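Putative alpha KG dependent 2,4-D dioxygenase (Burkholderia xenovorans, PDB 5J92) probably acts as an iron(II)- and 2-oxoglutarate-dependent dioxygenase of the TfdA family, although its natural substrate is not established. Local coordinates at residues P131-P143 with W256-A268. Numbering follows the deposited sequence.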
loop_
_atom_site.group_PDB
_atom_site.type_symbol
_atom_site.label_atom_id
_atom_site.label_comp_id
_atom_site.label_asym_id
_atom_site.label_seq_id
_atom_site.Cartn_x
_atom_site.Cartn_y
_atom_site.Cartn_z
ATOM N N PRO A 131 -23.944 -4.496 4.352
ATOM C CA PRO A 131 -23.174 -3.514 3.582
ATOM C C PRO A 131 -23.936 -3.040 2.348
ATOM O O PRO A 131 -25.091 -3.399 2.112
ATOM C CB PRO A 131 -21.909 -4.288 3.181
ATOM C CG PRO A 131 -21.928 -5.538 4.012
ATOM C CD PRO A 131 -23.362 -5.839 4.234
ATOM N N ALA A 132 -23.247 -2.222 1.552
ATOM C CA ALA A 132 -23.834 -1.646 0.357
ATOM C C ALA A 132 -23.948 -2.691 -0.740
ATOM O O ALA A 132 -23.169 -3.647 -0.802
ATOM C CB ALA A 132 -22.981 -0.481 -0.159
ATOM N N ARG A 133 -24.951 -2.511 -1.597
ATOM C CA ARG A 133 -25.017 -3.283 -2.831
ATOM C C ARG A 133 -24.382 -2.443 -3.941
ATOM O O ARG A 133 -23.166 -2.454 -4.105
ATOM C CB ARG A 133 -26.459 -3.664 -3.160
ATOM C CG ARG A 133 -26.607 -4.566 -4.385
ATOM C CD ARG A 133 -28.040 -5.046 -4.540
ATOM N NE ARG A 133 -28.401 -6.010 -3.499
ATOM C CZ ARG A 133 -29.639 -6.420 -3.248
ATOM N NH1 ARG A 133 -30.659 -5.947 -3.954
ATOM N NH2 ARG A 133 -29.857 -7.306 -2.284
ATOM N N TYR A 134 -25.181 -1.678 -4.668
ATOM C CA TYR A 134 -24.684 -0.749 -5.671
ATOM C C TYR A 134 -24.537 0.638 -5.065
ATOM O O TYR A 134 -25.403 1.094 -4.309
ATOM C CB TYR A 134 -25.629 -0.671 -6.862
ATOM C CG TYR A 134 -25.841 -1.972 -7.608
ATOM C CD1 TYR A 134 -24.928 -2.395 -8.563
ATOM C CD2 TYR A 134 -26.963 -2.770 -7.367
ATOM C CE1 TYR A 134 -25.111 -3.572 -9.259
ATOM C CE2 TYR A 134 -27.155 -3.961 -8.055
ATOM C CZ TYR A 134 -26.223 -4.350 -9.007
ATOM O OH TYR A 134 -26.381 -5.517 -9.720
ATOM N N SER A 135 -23.455 1.317 -5.426
ATOM C CA SER A 135 -23.295 2.737 -5.151
ATOM C C SER A 135 -23.402 3.509 -6.460
ATOM O O SER A 135 -23.101 2.978 -7.533
ATOM C CB SER A 135 -21.954 3.019 -4.464
ATOM O OG SER A 135 -21.900 2.421 -3.169
ATOM N N PHE A 136 -23.861 4.761 -6.372
ATOM C CA PHE A 136 -24.106 5.606 -7.533
ATOM C C PHE A 136 -23.493 6.977 -7.296
ATOM O O PHE A 136 -23.656 7.560 -6.215
ATOM C CB PHE A 136 -25.610 5.764 -7.810
ATOM C CG PHE A 136 -26.363 4.462 -7.909
ATOM C CD1 PHE A 136 -26.715 3.754 -6.762
ATOM C CD2 PHE A 136 -26.737 3.956 -9.149
ATOM C CE1 PHE A 136 -27.404 2.564 -6.844
ATOM C CE2 PHE A 136 -27.432 2.758 -9.244
ATOM C CZ PHE A 136 -27.779 2.065 -8.086
ATOM N N LEU A 137 -22.803 7.496 -8.316
ATOM C CA LEU A 137 -22.157 8.802 -8.266
ATOM C C LEU A 137 -22.483 9.537 -9.555
ATOM O O LEU A 137 -22.169 9.046 -10.643
ATOM C CB LEU A 137 -20.637 8.675 -8.111
ATOM C CG LEU A 137 -19.959 8.731 -6.741
ATOM C CD1 LEU A 137 -18.438 8.633 -6.892
ATOM C CD2 LEU A 137 -20.360 9.979 -5.961
ATOM N N LEU A 138 -23.095 10.712 -9.441
ATOM C CA LEU A 138 -23.423 11.537 -10.600
ATOM C C LEU A 138 -22.600 12.816 -10.535
ATOM O O LEU A 138 -22.710 13.584 -9.572
ATOM C CB LEU A 138 -24.920 11.842 -10.644
ATOM C CG LEU A 138 -25.448 12.722 -11.777
ATOM C CD1 LEU A 138 -25.157 12.137 -13.160
ATOM C CD2 LEU A 138 -26.924 12.930 -11.584
ATOM N N SER A 139 -21.782 13.051 -11.555
ATOM C CA SER A 139 -20.861 14.181 -11.546
ATOM C C SER A 139 -21.547 15.446 -12.050
ATOM O O SER A 139 -22.205 15.435 -13.095
ATOM C CB SER A 139 -19.629 13.885 -12.399
ATOM O OG SER A 139 -19.970 13.854 -13.769
ATOM N N TYR A 140 -21.381 16.535 -11.301
ATOM C CA TYR A 140 -21.842 17.854 -11.696
ATOM C C TYR A 140 -20.701 18.740 -12.167
ATOM O O TYR A 140 -20.839 19.439 -13.173
ATOM C CB TYR A 140 -22.577 18.538 -10.534
ATOM C CG TYR A 140 -24.028 18.131 -10.407
ATOM C CD1 TYR A 140 -24.388 16.797 -10.221
ATOM C CD2 TYR A 140 -25.039 19.079 -10.490
ATOM C CE1 TYR A 140 -25.721 16.425 -10.106
ATOM C CE2 TYR A 140 -26.369 18.722 -10.379
ATOM C CZ TYR A 140 -26.707 17.395 -10.184
ATOM O OH TYR A 140 -28.039 17.054 -10.072
ATOM N N ILE A 141 -19.583 18.755 -11.444
ATOM C CA ILE A 141 -18.434 19.594 -11.784
ATOM C C ILE A 141 -17.183 18.735 -11.656
ATOM O O ILE A 141 -16.946 18.144 -10.597
ATOM C CB ILE A 141 -18.342 20.849 -10.895
ATOM C CG1 ILE A 141 -19.635 21.680 -10.993
ATOM C CG2 ILE A 141 -17.155 21.693 -11.300
ATOM C CD1 ILE A 141 -19.676 22.943 -10.084
ATOM N N VAL A 142 -16.403 18.652 -12.725
ATOM C CA VAL A 142 -15.247 17.759 -12.818
ATOM C C VAL A 142 -13.979 18.610 -12.805
ATOM O O VAL A 142 -13.845 19.502 -13.646
ATOM C CB VAL A 142 -15.281 16.889 -14.092
ATOM C CG1 VAL A 142 -14.043 15.993 -14.168
ATOM C CG2 VAL A 142 -16.532 16.055 -14.150
ATOM N N PRO A 143 -13.039 18.359 -11.897
ATOM C CA PRO A 143 -11.770 19.099 -11.932
ATOM C C PRO A 143 -10.935 18.689 -13.135
ATOM O O PRO A 143 -11.040 17.574 -13.644
ATOM C CB PRO A 143 -11.077 18.700 -10.622
ATOM C CG PRO A 143 -12.148 18.035 -9.783
ATOM C CD PRO A 143 -13.096 17.417 -10.770
ATOM N N TRP A 256 -13.418 11.101 -15.240
ATOM C CA TRP A 256 -14.789 11.581 -15.179
ATOM C C TRP A 256 -15.110 12.527 -16.328
ATOM O O TRP A 256 -14.270 13.314 -16.776
ATOM C CB TRP A 256 -15.032 12.297 -13.849
ATOM C CG TRP A 256 -15.238 11.351 -12.729
ATOM C CD1 TRP A 256 -14.292 10.865 -11.866
ATOM C CD2 TRP A 256 -16.480 10.763 -12.346
ATOM N NE1 TRP A 256 -14.885 10.015 -10.948
ATOM C CE2 TRP A 256 -16.227 9.934 -11.229
ATOM C CE3 TRP A 256 -17.788 10.855 -12.842
ATOM C CZ2 TRP A 256 -17.228 9.189 -10.607
ATOM C CZ3 TRP A 256 -18.787 10.133 -12.209
ATOM C CH2 TRP A 256 -18.494 9.304 -11.101
ATOM N N SER A 257 -16.358 12.452 -16.791
ATOM C CA SER A 257 -16.935 13.459 -17.665
ATOM C C SER A 257 -18.144 14.048 -16.955
ATOM O O SER A 257 -18.789 13.380 -16.135
ATOM C CB SER A 257 -17.371 12.866 -19.017
ATOM O OG SER A 257 -16.267 12.391 -19.763
ATOM N N VAL A 258 -18.460 15.299 -17.281
ATOM C CA VAL A 258 -19.602 15.955 -16.654
ATOM C C VAL A 258 -20.867 15.148 -16.920
ATOM O O VAL A 258 -21.124 14.714 -18.051
ATOM C CB VAL A 258 -19.727 17.403 -17.154
ATOM C CG1 VAL A 258 -21.094 17.991 -16.784
ATOM C CG2 VAL A 258 -18.615 18.263 -16.546
ATOM N N ARG A 259 -21.642 14.916 -15.859
ATOM C CA ARG A 259 -22.915 14.197 -15.870
ATOM C C ARG A 259 -22.777 12.722 -16.255
ATOM O O ARG A 259 -23.759 12.099 -16.696
ATOM C CB ARG A 259 -23.946 14.883 -16.769
ATOM C CG ARG A 259 -24.450 16.221 -16.238
ATOM C CD ARG A 259 -25.125 16.080 -14.882
ATOM N NE ARG A 259 -25.680 17.368 -14.478
ATOM C CZ ARG A 259 -26.784 17.524 -13.763
ATOM N NH1 ARG A 259 -27.468 16.466 -13.350
ATOM N NH2 ARG A 259 -27.203 18.745 -13.466
ATOM N N ASP A 260 -21.591 12.147 -16.050
ATOM C CA ASP A 260 -21.468 10.704 -15.969
ATOM C C ASP A 260 -22.270 10.231 -14.759
ATOM O O ASP A 260 -22.123 10.777 -13.659
ATOM C CB ASP A 260 -20.013 10.282 -15.759
ATOM C CG ASP A 260 -19.205 10.158 -17.044
ATOM O OD1 ASP A 260 -19.743 10.259 -18.162
ATOM O OD2 ASP A 260 -17.989 9.922 -16.897
ATOM N N LEU A 261 -23.102 9.218 -14.946
ATOM C CA LEU A 261 -23.664 8.471 -13.826
ATOM C C LEU A 261 -22.912 7.148 -13.757
ATOM O O LEU A 261 -23.020 6.316 -14.666
ATOM C CB LEU A 261 -25.166 8.256 -13.989
ATOM C CG LEU A 261 -26.008 7.987 -12.737
ATOM C CD1 LEU A 261 -27.454 7.749 -13.126
ATOM C CD2 LEU A 261 -25.507 6.806 -11.940
ATOM N N VAL A 262 -22.162 6.946 -12.680
ATOM C CA VAL A 262 -21.365 5.737 -12.508
ATOM C C VAL A 262 -21.987 4.927 -11.382
ATOM O O VAL A 262 -22.166 5.427 -10.260
ATOM C CB VAL A 262 -19.886 6.042 -12.222
ATOM C CG1 VAL A 262 -19.117 4.734 -11.970
ATOM C CG2 VAL A 262 -19.273 6.805 -13.388
ATOM N N MET A 263 -22.335 3.687 -11.704
ATOM C CA MET A 263 -22.947 2.735 -10.792
ATOM C C MET A 263 -21.989 1.570 -10.635
ATOM O O MET A 263 -21.507 1.030 -11.641
ATOM C CB MET A 263 -24.305 2.292 -11.352
ATOM C CG MET A 263 -24.837 0.958 -10.909
ATOM S SD MET A 263 -26.299 0.594 -11.905
ATOM C CE MET A 263 -26.922 -0.860 -11.069
ATOM N N TRP A 264 -21.634 1.231 -9.383
ATOM C CA TRP A 264 -20.688 0.144 -9.166
ATOM C C TRP A 264 -21.174 -0.806 -8.081
ATOM O O TRP A 264 -21.857 -0.412 -7.128
ATOM C CB TRP A 264 -19.257 0.661 -8.856
ATOM C CG TRP A 264 -19.037 1.301 -7.493
ATOM C CD1 TRP A 264 -18.671 0.677 -6.328
ATOM C CD2 TRP A 264 -19.137 2.689 -7.185
ATOM N NE1 TRP A 264 -18.558 1.599 -5.301
ATOM C CE2 TRP A 264 -18.834 2.843 -5.808
ATOM C CE3 TRP A 264 -19.464 3.825 -7.934
ATOM C CZ2 TRP A 264 -18.839 4.078 -5.181
ATOM C CZ3 TRP A 264 -19.473 5.058 -7.295
ATOM C CH2 TRP A 264 -19.166 5.173 -5.937
ATOM N N ASP A 265 -20.829 -2.078 -8.272
ATOM C CA ASP A 265 -21.270 -3.181 -7.415
ATOM C C ASP A 265 -20.200 -3.408 -6.350
ATOM O O ASP A 265 -19.133 -3.956 -6.626
ATOM C CB ASP A 265 -21.532 -4.416 -8.274
ATOM C CG ASP A 265 -22.207 -5.558 -7.505
ATOM O OD1 ASP A 265 -22.214 -5.528 -6.253
ATOM O OD2 ASP A 265 -22.749 -6.475 -8.170
ATOM N N ASN A 266 -20.480 -2.964 -5.121
ATOM C CA ASN A 266 -19.538 -3.150 -4.024
ATOM C C ASN A 266 -19.288 -4.619 -3.698
ATOM O O ASN A 266 -18.287 -4.934 -3.047
ATOM C CB ASN A 266 -20.033 -2.407 -2.781
ATOM C CG ASN A 266 -20.031 -0.901 -2.972
ATOM O OD1 ASN A 266 -18.991 -0.275 -2.866
ATOM N ND2 ASN A 266 -21.191 -0.323 -3.263
ATOM N N ARG A 267 -20.163 -5.523 -4.143
ATOM C CA ARG A 267 -20.001 -6.949 -3.873
ATOM C C ARG A 267 -18.855 -7.572 -4.653
ATOM O O ARG A 267 -18.492 -8.714 -4.361
ATOM C CB ARG A 267 -21.299 -7.697 -4.196
ATOM C CG ARG A 267 -22.506 -7.184 -3.420
ATOM C CD ARG A 267 -23.808 -7.767 -3.941
ATOM N NE ARG A 267 -24.131 -7.302 -5.290
ATOM C CZ ARG A 267 -25.296 -7.527 -5.886
ATOM N NH1 ARG A 267 -26.243 -8.210 -5.244
ATOM N NH2 ARG A 267 -25.517 -7.071 -7.115
ATOM N N ALA A 268 -18.279 -6.850 -5.626
ATOM C CA ALA A 268 -17.206 -7.370 -6.461
ATOM C C ALA A 268 -15.993 -6.452 -6.526
ATOM O O ALA A 268 -15.061 -6.738 -7.280
ATOM C CB ALA A 268 -17.714 -7.615 -7.892
#
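Ser-135 and Trp-264 form a hydrogen-bonded pair in the antiparallel pairing of strands 134-139 and 261-265, neighbours in the main sheet of this putative TfdA-family dioxygenase, a double-stranded beta-helix fold of the cupin clan. It is a worked example of a sheet carrying second-shell residues that probably help to hold a metal ligand. Trp-264 CG sits between its own backbone N and carbonyl carbon (chi1 72°), which lays the indole against Ser-135, whose CB rides over the six-membered ring 3.6 Å from its centroid. Leu-137 CD1 meets the same indole at its edge. Ser-135 OG is gripped by Asn-266 ND2 at 2.8 Å, nearly in the amide plane, and also bonds Asp-124, an iron ligand; Asn-266 OD1 takes the backbone N of Asp-124.

The opposite face is also buried: Met-263 runs alongside Phe-136 and sets its CE over one face of the Tyr-134 ring, 3.7 Å from the centroid. Helix 60-67 covers Phe-136 and Leu-261.

The far end, around the type II turn 257-260, is more open to solvent at its outer residues, though Ser-139 and Trp-256 stay buried. There Val-258 is exposed, touching Val-142 by methyl groups, while the bent side chain of Arg-259 (chi2 -60°) brings its guanidinium over the Tyr-140 ring in a cation-pi contact, CZ 3.8 Å from the centroid.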